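Local coordinates for putative cell surface hydrolase (Lactobacillus plantarum, PDB 3LP5), which is a putative cell-surface hydrolase of the alpha/beta-hydrolase class, whose substrate is not established, at residues V7-G12 and E60-I65; F100-H105 and D129-I134; V42-T47 and G66-R71; D78-W83 and G109-L114. All blocks are in the same frame, centred on the assembly; numbering follows the deposited sequence.

Interaction 1. Residues V7-G12 and E60-I65; sequences VIMVPG and EPFIVI
Val7, Ile8 and Met9 pair in parallel with Phe62, Ile63 and Val64, a buried strand-to-strand contact inside the central sheet of an alpha/beta-hydrolase fold. Four backbone bonds carry it in the staggered pattern of parallel strands: Val7 N gives to Pro61 O, Ile63 N to Val7 O, Met9 N to Ile63 O and finally Ile65 N to Met9 O at 2.8 Å. Ile8 and Val10 turn their own backbone groups the other way, to strand 99-105, so strand 7-10 is held on both flanks. The two short strands diverge by 26°, in keeping with sheet twist.

One face carries Val7, Met9, Phe62 and Val64, under helix 17-30. Val7 and Phe62 lie alongside, CB of the valine 3.9 Å from CD1 of the ring. An extended chi2 (171°) carries SD of Met9 obliquely to 5.0 Å from the centroid of the Phe62 ring, a Met-aromatic contact, and the bend at chi3 turns CE in toward the ring and Val64; the ring also stacks on His35. On the other face Ile8 and Ile65 meet beneath helix 74-92. There CG2 of Ile8, the branch opposite the backbone N, lies 3.4 Å from CD1 of Ile65, which is tight for two methyl groups.

At the far end Pro11 CD sits 3.3 Å from Ile65 O, while both methyls of Val10 lie close to the same oxygen. Proline has no N-H to offer where the next rung would come from residue 11, so the chemistry ends the ladder here and the chain can leave the sheet.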
# COMPACT_ATOMS: atom_id res chain seq x y z
N VAL A 7 -4.17 0.67 10.51
CA VAL A 7 -4.01 0.45 9.09
C VAL A 7 -3.06 1.59 8.60
O VAL A 7 -3.45 2.78 8.58
CB VAL A 7 -5.33 0.58 8.37
CG1 VAL A 7 -5.16 0.26 6.87
CG2 VAL A 7 -6.35 -0.31 8.99
N ILE A 8 -1.83 1.24 8.23
CA ILE A 8 -0.82 2.25 7.82
C ILE A 8 -0.79 2.45 6.29
O ILE A 8 -0.64 1.49 5.58
CB ILE A 8 0.57 1.90 8.39
CG1 ILE A 8 0.43 1.68 9.91
CG2 ILE A 8 1.58 3.04 8.09
CD1 ILE A 8 1.69 1.07 10.68
N MET A 9 -1.04 3.67 5.81
CA MET A 9 -1.28 3.92 4.38
C MET A 9 -0.21 4.85 3.85
O MET A 9 0.11 5.89 4.47
CB MET A 9 -2.66 4.55 4.14
CG MET A 9 -3.90 3.79 4.89
SD MET A 9 -5.48 4.75 4.79
CE MET A 9 -5.34 5.59 6.35
N VAL A 10 0.35 4.50 2.69
CA VAL A 10 1.48 5.23 2.11
C VAL A 10 1.15 5.51 0.67
O VAL A 10 0.89 4.58 -0.13
CB VAL A 10 2.81 4.39 2.11
CG1 VAL A 10 3.95 5.19 1.43
CG2 VAL A 10 3.22 4.04 3.56
N PRO A 11 1.10 6.78 0.34
CA PRO A 11 0.67 7.15 -0.98
C PRO A 11 1.88 7.24 -1.94
O PRO A 11 2.97 6.89 -1.57
CB PRO A 11 -0.00 8.51 -0.74
CG PRO A 11 0.94 9.18 0.30
CD PRO A 11 1.33 7.95 1.21
N GLY A 12 1.65 7.63 -3.18
CA GLY A 12 2.68 7.72 -4.21
C GLY A 12 3.04 9.16 -4.52
O GLY A 12 3.02 10.03 -3.65
N GLU A 60 -8.52 0.42 15.60
CA GLU A 60 -8.12 0.35 14.18
C GLU A 60 -7.93 1.74 13.56
O GLU A 60 -8.69 2.15 12.66
CB GLU A 60 -9.14 -0.47 13.42
CG GLU A 60 -8.64 -0.95 12.12
CD GLU A 60 -9.57 -2.02 11.60
OE1 GLU A 60 -9.25 -3.21 11.77
OE2 GLU A 60 -10.67 -1.64 11.11
N PRO A 61 -6.92 2.49 14.07
CA PRO A 61 -6.74 3.81 13.51
C PRO A 61 -6.08 3.74 12.12
O PRO A 61 -5.34 2.79 11.83
CB PRO A 61 -5.80 4.50 14.52
CG PRO A 61 -5.06 3.33 15.17
CD PRO A 61 -6.07 2.24 15.24
N PHE A 62 -6.40 4.74 11.30
CA PHE A 62 -5.77 4.91 10.00
C PHE A 62 -4.59 5.82 10.24
O PHE A 62 -4.75 6.93 10.78
CB PHE A 62 -6.73 5.62 9.02
CG PHE A 62 -7.95 4.79 8.59
CD1 PHE A 62 -8.02 3.41 8.81
CD2 PHE A 62 -9.00 5.41 7.91
CE1 PHE A 62 -9.11 2.64 8.38
CE2 PHE A 62 -10.13 4.66 7.50
CZ PHE A 62 -10.18 3.28 7.74
N ILE A 63 -3.42 5.39 9.84
CA ILE A 63 -2.26 6.26 9.93
C ILE A 63 -1.69 6.50 8.50
O ILE A 63 -1.30 5.53 7.84
CB ILE A 63 -1.25 5.65 10.88
CG1 ILE A 63 -1.90 5.37 12.25
CG2 ILE A 63 -0.05 6.59 11.04
CD1 ILE A 63 -0.89 4.61 13.24
N VAL A 64 -1.69 7.75 8.01
CA VAL A 64 -1.12 8.03 6.68
C VAL A 64 0.31 8.42 6.93
O VAL A 64 0.57 9.27 7.80
CB VAL A 64 -1.85 9.22 5.99
CG1 VAL A 64 -1.18 9.60 4.59
CG2 VAL A 64 -3.31 8.87 5.79
N ILE A 65 1.23 7.82 6.19
CA ILE A 65 2.63 8.23 6.23
C ILE A 65 3.05 8.63 4.84
O ILE A 65 3.07 7.77 3.95
CB ILE A 65 3.57 7.09 6.75
CG1 ILE A 65 3.14 6.64 8.15
CG2 ILE A 65 5.06 7.59 6.73
CD1 ILE A 65 3.92 5.48 8.66

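Interaction 2. Residues F100-H105 and D129-I134; sequences FYALGH and DRLMTI
Leu103 meets Met132 and Ile134 in the close-packed half of this parallel strand pair, whereas Tyr101, Asp129 and Arg130 form a half partly open to solvent. In the buried half CD1 of Leu103 touches CD1 of Ile134 at 3.6 Å and also reaches CG of Met132. With CG opposite the backbone N (chi1 180°), His105 presents a ring edge to its neighbour, CD2 lying 3.7 Å from Ile134 CB. The reverse face is thinner: Ala102 CB rests on Leu131 CD1, and beyond it Gly104 has no side chain beside Thr133. Regular rungs run the length of this half, from Ala102 N to Arg130 O, Met132 N to Ala102 O, Gly104 N to Met132 O and Ile134 N to Gly104 O, the last at 2.8 Å.

The two strands belong to a beta-alpha-beta unit crossed over by helix 107-118, and Gly104 begins a GxSxG pattern consistent with the nucleophile elbow of alpha/beta hydrolases.

Toward the solvent side the regularity fades. Phe100 O takes its bond from Asp129 N at 2.9 Å, while Arg130 N is buried without a partner. Here Tyr101 and Arg130 run side by side, ring and guanidinium planes only 17° apart. The ring's CE1 lies over one guanidinium face, toward the rim, 3.1 Å from NH2. The Arg130 chain turns at chi3, and its NE is held by Leu231 O, which helps fix the flat group against the tyrosine. Asp129 approaches the same ring by its CB, 3.7 Å from Tyr101 CE1, with the carboxylate steeply inclined to the ring.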
# COMPACT_ATOMS: atom_id res chain seq x y z
N PHE A 100 -0.17 -4.99 12.41
CA PHE A 100 -0.71 -3.88 11.62
C PHE A 100 -1.07 -4.35 10.20
O PHE A 100 -0.74 -5.48 9.78
CB PHE A 100 0.28 -2.67 11.56
CG PHE A 100 1.53 -2.96 10.78
CD1 PHE A 100 1.70 -2.47 9.52
CD2 PHE A 100 2.56 -3.74 11.34
CE1 PHE A 100 2.87 -2.72 8.78
CE2 PHE A 100 3.75 -4.03 10.60
CZ PHE A 100 3.91 -3.52 9.33
N TYR A 101 -1.84 -3.53 9.49
CA TYR A 101 -2.11 -3.73 8.08
C TYR A 101 -1.52 -2.55 7.28
O TYR A 101 -1.42 -1.40 7.74
CB TYR A 101 -3.61 -3.82 7.82
CG TYR A 101 -4.33 -4.62 8.87
CD1 TYR A 101 -4.42 -5.98 8.76
CD2 TYR A 101 -4.82 -4.01 10.04
CE1 TYR A 101 -5.05 -6.73 9.69
CE2 TYR A 101 -5.46 -4.77 11.02
CZ TYR A 101 -5.57 -6.14 10.83
OH TYR A 101 -6.21 -6.96 11.74
N ALA A 102 -1.19 -2.85 6.04
CA ALA A 102 -0.54 -1.84 5.22
C ALA A 102 -1.28 -1.65 3.91
O ALA A 102 -1.70 -2.63 3.29
CB ALA A 102 0.91 -2.26 4.98
N LEU A 103 -1.46 -0.37 3.51
CA LEU A 103 -1.97 -0.03 2.21
C LEU A 103 -0.91 0.82 1.51
O LEU A 103 -0.47 1.84 2.07
CB LEU A 103 -3.27 0.78 2.30
CG LEU A 103 -3.89 1.23 0.97
CD1 LEU A 103 -4.48 0.11 0.16
CD2 LEU A 103 -5.00 2.28 1.11
N GLY A 104 -0.54 0.45 0.29
CA GLY A 104 0.41 1.22 -0.53
C GLY A 104 -0.23 1.62 -1.85
O GLY A 104 -0.63 0.76 -2.67
N HIS A 105 -0.35 2.92 -2.09
CA HIS A 105 -0.92 3.36 -3.35
C HIS A 105 0.19 3.75 -4.29
O HIS A 105 1.10 4.50 -3.93
CB HIS A 105 -1.89 4.54 -3.14
CG HIS A 105 -2.51 5.03 -4.41
ND1 HIS A 105 -2.65 6.36 -4.71
CD2 HIS A 105 -3.00 4.35 -5.48
CE1 HIS A 105 -3.19 6.49 -5.91
NE2 HIS A 105 -3.42 5.28 -6.40
N ASP A 129 0.05 -8.21 9.07
CA ASP A 129 -0.91 -9.29 8.81
C ASP A 129 -1.31 -9.31 7.34
O ASP A 129 -1.41 -10.39 6.70
CB ASP A 129 -2.20 -9.10 9.64
CG ASP A 129 -2.01 -9.37 11.14
OD1 ASP A 129 -0.91 -9.83 11.56
OD2 ASP A 129 -2.97 -9.12 11.93
N ARG A 130 -1.59 -8.12 6.81
CA ARG A 130 -2.08 -7.97 5.44
C ARG A 130 -1.48 -6.72 4.77
O ARG A 130 -1.30 -5.71 5.44
CB ARG A 130 -3.60 -7.88 5.43
CG ARG A 130 -4.24 -9.18 5.91
CD ARG A 130 -5.76 -9.28 5.57
NE ARG A 130 -6.44 -8.29 6.40
CZ ARG A 130 -7.06 -8.59 7.54
NH1 ARG A 130 -7.07 -9.83 7.97
NH2 ARG A 130 -7.66 -7.64 8.25
N LEU A 131 -1.12 -6.87 3.50
CA LEU A 131 -0.67 -5.80 2.57
C LEU A 131 -1.56 -5.71 1.32
O LEU A 131 -1.79 -6.70 0.62
CB LEU A 131 0.79 -6.05 2.13
CG LEU A 131 1.34 -5.08 1.06
CD1 LEU A 131 1.38 -3.59 1.56
CD2 LEU A 131 2.71 -5.66 0.61
N MET A 132 -2.09 -4.54 1.04
CA MET A 132 -2.73 -4.30 -0.27
C MET A 132 -1.93 -3.21 -1.00
O MET A 132 -1.60 -2.14 -0.43
CB MET A 132 -4.22 -3.93 -0.13
CG MET A 132 -4.97 -3.36 -1.39
SD MET A 132 -6.78 -3.11 -1.10
CE MET A 132 -7.29 -4.81 -1.17
N THR A 133 -1.65 -3.46 -2.27
CA THR A 133 -1.02 -2.46 -3.10
C THR A 133 -1.94 -2.10 -4.25
O THR A 133 -2.74 -2.96 -4.72
CB THR A 133 0.39 -2.88 -3.60
OG1 THR A 133 0.28 -3.93 -4.55
CG2 THR A 133 1.29 -3.37 -2.40
N ILE A 134 -1.88 -0.84 -4.66
CA ILE A 134 -2.77 -0.37 -5.73
C ILE A 134 -1.95 0.15 -6.87
O ILE A 134 -1.29 1.19 -6.74
CB ILE A 134 -3.75 0.71 -5.26
CG1 ILE A 134 -4.61 0.19 -4.09
CG2 ILE A 134 -4.72 1.05 -6.37
CD1 ILE A 134 -5.09 1.33 -3.21

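Interaction 3. Residues V42-T47 and G66-R71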
# COMPACT_ATOMS: atom_id res chain seq x y z
N VAL A 42 7.07 12.88 6.53
CA VAL A 42 8.50 12.83 6.83
C VAL A 42 9.20 13.82 5.96
O VAL A 42 9.11 13.72 4.72
CB VAL A 42 9.12 11.42 6.59
CG1 VAL A 42 10.55 11.35 7.15
CG2 VAL A 42 8.24 10.37 7.25
N GLN A 43 9.95 14.72 6.60
CA GLN A 43 10.77 15.76 5.93
C GLN A 43 12.05 15.24 5.30
O GLN A 43 12.50 14.13 5.61
CB GLN A 43 11.11 16.90 6.92
CG GLN A 43 9.90 17.45 7.67
CD GLN A 43 8.77 17.85 6.73
OE1 GLN A 43 7.65 17.28 6.79
NE2 GLN A 43 9.06 18.76 5.84
N THR A 44 12.67 16.01 4.43
CA THR A 44 13.78 15.46 3.67
C THR A 44 15.05 15.24 4.50
O THR A 44 16.01 14.60 4.02
CB THR A 44 14.12 16.31 2.45
OG1 THR A 44 14.53 17.59 2.91
CG2 THR A 44 12.91 16.45 1.50
N ASP A 45 15.07 15.76 5.73
CA ASP A 45 16.15 15.50 6.67
C ASP A 45 15.73 14.42 7.69
O ASP A 45 16.48 14.15 8.62
CB ASP A 45 16.59 16.82 7.37
CG ASP A 45 15.48 17.44 8.26
OD1 ASP A 45 14.36 16.90 8.28
OD2 ASP A 45 15.71 18.46 8.96
N GLY A 46 14.55 13.81 7.53
CA GLY A 46 14.11 12.72 8.41
C GLY A 46 13.32 13.10 9.65
O GLY A 46 12.82 12.23 10.38
N THR A 47 13.14 14.38 9.90
CA THR A 47 12.23 14.77 10.95
C THR A 47 10.78 14.62 10.44
O THR A 47 10.54 14.42 9.22
CB THR A 47 12.52 16.21 11.37
OG1 THR A 47 12.27 17.06 10.24
CG2 THR A 47 14.05 16.32 11.84
N GLY A 66 3.34 9.93 4.63
CA GLY A 66 3.91 10.35 3.36
C GLY A 66 5.16 11.17 3.54
O GLY A 66 5.72 11.28 4.66
N PHE A 67 5.65 11.70 2.43
CA PHE A 67 7.01 12.27 2.41
C PHE A 67 7.01 13.62 1.73
O PHE A 67 6.39 13.75 0.67
CB PHE A 67 7.94 11.30 1.67
CG PHE A 67 7.75 9.86 2.09
CD1 PHE A 67 8.23 9.42 3.31
CD2 PHE A 67 7.01 8.98 1.27
CE1 PHE A 67 8.03 8.09 3.72
CE2 PHE A 67 6.79 7.69 1.66
CZ PHE A 67 7.28 7.23 2.92
N ALA A 68 7.78 14.58 2.28
CA ALA A 68 7.99 15.87 1.62
C ALA A 68 8.57 15.55 0.25
O ALA A 68 8.11 16.12 -0.76
CB ALA A 68 8.98 16.79 2.40
N ASN A 69 9.53 14.62 0.19
CA ASN A 69 10.04 14.21 -1.15
C ASN A 69 9.29 12.96 -1.54
O ASN A 69 9.69 11.81 -1.14
CB ASN A 69 11.56 13.93 -1.18
CG ASN A 69 12.02 13.23 -2.49
OD1 ASN A 69 11.20 12.96 -3.40
ND2 ASN A 69 13.32 12.91 -2.59
N ASN A 70 8.20 13.15 -2.29
CA ASN A 70 7.37 12.01 -2.74
C ASN A 70 7.53 11.70 -4.22
O ASN A 70 6.64 11.09 -4.83
CB ASN A 70 5.87 12.23 -2.41
CG ASN A 70 5.29 13.48 -3.10
OD1 ASN A 70 6.02 14.25 -3.67
ND2 ASN A 70 4.01 13.66 -3.03
N ARG A 71 8.67 12.06 -4.80
CA ARG A 71 8.90 11.91 -6.24
C ARG A 71 9.25 10.52 -6.73
O ARG A 71 9.60 9.63 -5.94
CB ARG A 71 10.04 12.86 -6.67
CG ARG A 71 9.62 14.27 -6.64
CD ARG A 71 10.69 15.10 -7.21
NE ARG A 71 11.42 15.63 -6.09
CZ ARG A 71 12.60 15.24 -5.68
NH1 ARG A 71 13.26 14.28 -6.35
NH2 ARG A 71 13.12 15.85 -4.60
O HOH W 1 11.00 13.52 2.56
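Val42 and Phe67 form one parallel bridge, their CA atoms 4.7 Å apart, with Val42 N giving to Gly66 O and Ala68 N to Val42 O in two nearly straight bonds. This is where strands 37-42 and 62-67 reach their ends together, and past it both chains leave the sheet as loops.

Side by side and pointing the same way, Val42 and Phe67 meet through the valine CB, which lies near the plane of the ring at its edge, 3.9 Å from CD1. Trp83 of helix 74-92 packs against both. Farther out Thr44 crosses Asn69 at about a right angle. Its methyl CG2, placed beside the backbone N and opposite the carbonyl carbon by chi1 of 63°, comes to 3.9 Å from Asn69 CB and nearly as close to Ala68 CB.

Each loop is shaped by its own bonds. Residues 43-46 make a type I turn, overlapped by an Asx turn in which Asp45 OD1 takes both the N-H and the hydroxyl of Thr47. The N-H arrives from above the carboxylate plane, and Thr47 OG1 meets Asp45 OD1 on the syn side at 2.9 Å. A second Asx turn joins Arg71 N to Asn69 OD1, and the arginine folds back to lay a guanidinium face over that oxygen, 3.5 Å below its plane.

One water prolongs the strand pairing: it donates to Val42 O at 2.9 Å and accepts from Asn69 N. Val42 O is thus gripped by Ala68 N and the water, and solvent takes over the bonding just where the strands part.

Interaction 4. Residues D78-W83 and G109-L114; sequences DKQAVW and GLIWTL
Ile111 and Leu114 point from helix 107-118 toward Gln80, Ala81 and Asp78 of helix 74-92, and the small Ala81 lets the two helices come together. Their short axes pass 8.6 Å apart at a crossing angle of -64°, with the CA atoms of Ala81 and Ile111 only 5.1 Å from each other.

Ile111 divides its two branches. CD1, at the end of the longer one, runs obliquely to the side chain of Gln80, close to CB and 3.3 Å from OE1. CG2 instead settles over the helix backbone, 3.6 Å from Gln80 O and 3.9 Å from Ala81 N. The amide of Gln80 is fixed from elsewhere: NE2 gives hydrogen bonds to Asn69 O and Arg71 O, so OE1 is turned back over the isoleucine.

Leu114 sends out CG opposite the backbone N (chi1 -172°), which carries CD2 into the angle between two residues one turn apart. That methyl lies 3.8 Å from Ala81 CB on one side and 3.4 Å from Asp78 OD1 on the other, across an oblique approach.

No hydrogen bond crosses between the segments. Methyl groups meet the oxygens of Gln80 and Asp78, residues bonded elsewhere through NE2 and OD2. Asp78 OD2 is salt-bridged to Lys74, while OD1 sits close to the like charge of Glu154; the lysine probably offsets the rise in pKa that this neighbour and the apolar leucine would otherwise favour.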
# COMPACT_ATOMS: atom_id res chain seq x y z
N ASP A 78 14.29 4.51 -2.72
CA ASP A 78 15.25 3.95 -1.70
C ASP A 78 15.27 4.84 -0.45
O ASP A 78 15.31 4.32 0.64
CB ASP A 78 16.67 3.77 -2.26
CG ASP A 78 16.79 2.57 -3.23
OD1 ASP A 78 15.92 1.67 -3.26
OD2 ASP A 78 17.76 2.51 -3.98
N LYS A 79 15.21 6.17 -0.62
CA LYS A 79 15.08 7.09 0.56
C LYS A 79 13.74 7.01 1.26
O LYS A 79 13.68 7.13 2.48
CB LYS A 79 15.30 8.57 0.14
CG LYS A 79 16.66 8.84 -0.47
CD LYS A 79 16.75 10.24 -1.04
CE LYS A 79 17.99 10.40 -1.96
NZ LYS A 79 18.37 11.85 -2.06
N GLN A 80 12.66 6.89 0.50
CA GLN A 80 11.32 6.81 1.11
C GLN A 80 11.15 5.57 1.96
O GLN A 80 10.44 5.59 2.97
CB GLN A 80 10.20 6.94 0.05
CG GLN A 80 10.24 8.36 -0.64
CD GLN A 80 9.83 8.30 -2.16
OE1 GLN A 80 9.57 7.24 -2.70
NE2 GLN A 80 9.75 9.46 -2.81
N ALA A 81 11.84 4.50 1.60
CA ALA A 81 11.81 3.28 2.43
C ALA A 81 12.52 3.48 3.75
O ALA A 81 12.04 3.01 4.74
CB ALA A 81 12.36 2.08 1.68
N VAL A 82 13.61 4.26 3.76
CA VAL A 82 14.26 4.67 4.99
C VAL A 82 13.41 5.61 5.78
O VAL A 82 13.30 5.45 6.98
CB VAL A 82 15.58 5.32 4.70
CG1 VAL A 82 16.23 5.85 6.00
CG2 VAL A 82 16.52 4.31 3.94
N TRP A 83 12.84 6.64 5.14
CA TRP A 83 11.91 7.50 5.85
C TRP A 83 10.70 6.75 6.44
O TRP A 83 10.21 7.07 7.56
CB TRP A 83 11.43 8.64 4.90
CG TRP A 83 12.57 9.62 4.54
CD1 TRP A 83 13.56 10.05 5.36
CD2 TRP A 83 12.74 10.33 3.29
NE1 TRP A 83 14.41 10.93 4.67
CE2 TRP A 83 13.91 11.13 3.40
CE3 TRP A 83 11.99 10.37 2.09
CZ2 TRP A 83 14.38 11.92 2.32
CZ3 TRP A 83 12.48 11.14 1.01
CH2 TRP A 83 13.63 11.93 1.14
N GLY A 109 3.25 1.29 -2.76
CA GLY A 109 3.31 -0.19 -2.67
C GLY A 109 4.76 -0.69 -2.74
O GLY A 109 5.13 -1.66 -2.08
N LEU A 110 5.58 -0.04 -3.59
CA LEU A 110 7.02 -0.32 -3.67
C LEU A 110 7.77 0.09 -2.40
O LEU A 110 8.68 -0.65 -1.88
CB LEU A 110 7.66 0.44 -4.87
CG LEU A 110 6.90 0.46 -6.20
CD1 LEU A 110 7.82 1.00 -7.35
CD2 LEU A 110 6.41 -0.95 -6.50
N ILE A 111 7.46 1.29 -1.93
CA ILE A 111 8.01 1.74 -0.63
C ILE A 111 7.73 0.73 0.49
O ILE A 111 8.67 0.26 1.19
CB ILE A 111 7.54 3.12 -0.28
CG1 ILE A 111 7.96 4.08 -1.38
CG2 ILE A 111 8.11 3.55 1.15
CD1 ILE A 111 7.15 5.46 -1.44
N TRP A 112 6.46 0.32 0.63
CA TRP A 112 6.09 -0.73 1.61
C TRP A 112 6.88 -1.99 1.34
O TRP A 112 7.40 -2.59 2.27
CB TRP A 112 4.58 -1.14 1.59
CG TRP A 112 3.77 -0.43 2.53
CD1 TRP A 112 2.71 0.45 2.23
CD2 TRP A 112 3.93 -0.38 3.96
NE1 TRP A 112 2.19 0.96 3.40
CE2 TRP A 112 2.94 0.51 4.46
CE3 TRP A 112 4.78 -1.04 4.87
CZ2 TRP A 112 2.79 0.77 5.84
CZ3 TRP A 112 4.64 -0.76 6.26
CH2 TRP A 112 3.65 0.14 6.72
N THR A 113 7.00 -2.39 0.06
CA THR A 113 7.64 -3.69 -0.16
C THR A 113 9.09 -3.71 0.30
O THR A 113 9.59 -4.70 0.82
CB THR A 113 7.59 -4.12 -1.68
OG1 THR A 113 6.22 -4.20 -2.10
CG2 THR A 113 8.20 -5.48 -1.87
N LEU A 114 9.81 -2.65 -0.05
CA LEU A 114 11.21 -2.57 0.23
C LEU A 114 11.36 -2.50 1.79
O LEU A 114 12.21 -3.18 2.37
CB LEU A 114 11.80 -1.34 -0.51
CG LEU A 114 13.32 -1.23 -0.46
CD1 LEU A 114 14.00 -2.46 -1.06
CD2 LEU A 114 13.81 0.07 -1.16

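In the fold
Interactions 1 and 2 are stations on one sheet, their centres about 9 Å apart, joined where strand 7-10 lies beside strand 99-105. Interaction 3 continues strand 62-67 beyond interaction 1, about 15 Å away centre to centre, and Val10 CG1 packs on Phe67 CE2 at 3.8 Å. Interaction 4 covers the sheet: Trp112 sits against interactions 1 and 2, with Val10 CG2 3.3 Å from its NE1, which also makes a weak bond to Leu103 O. Val10 and Ile111 both touch the putative nucleophile elbow, which starts in interaction 2. One bound sodium lies about 6 Å from the Phe62 side chain; a different one lies about 8 Å from the side chain of Thr44.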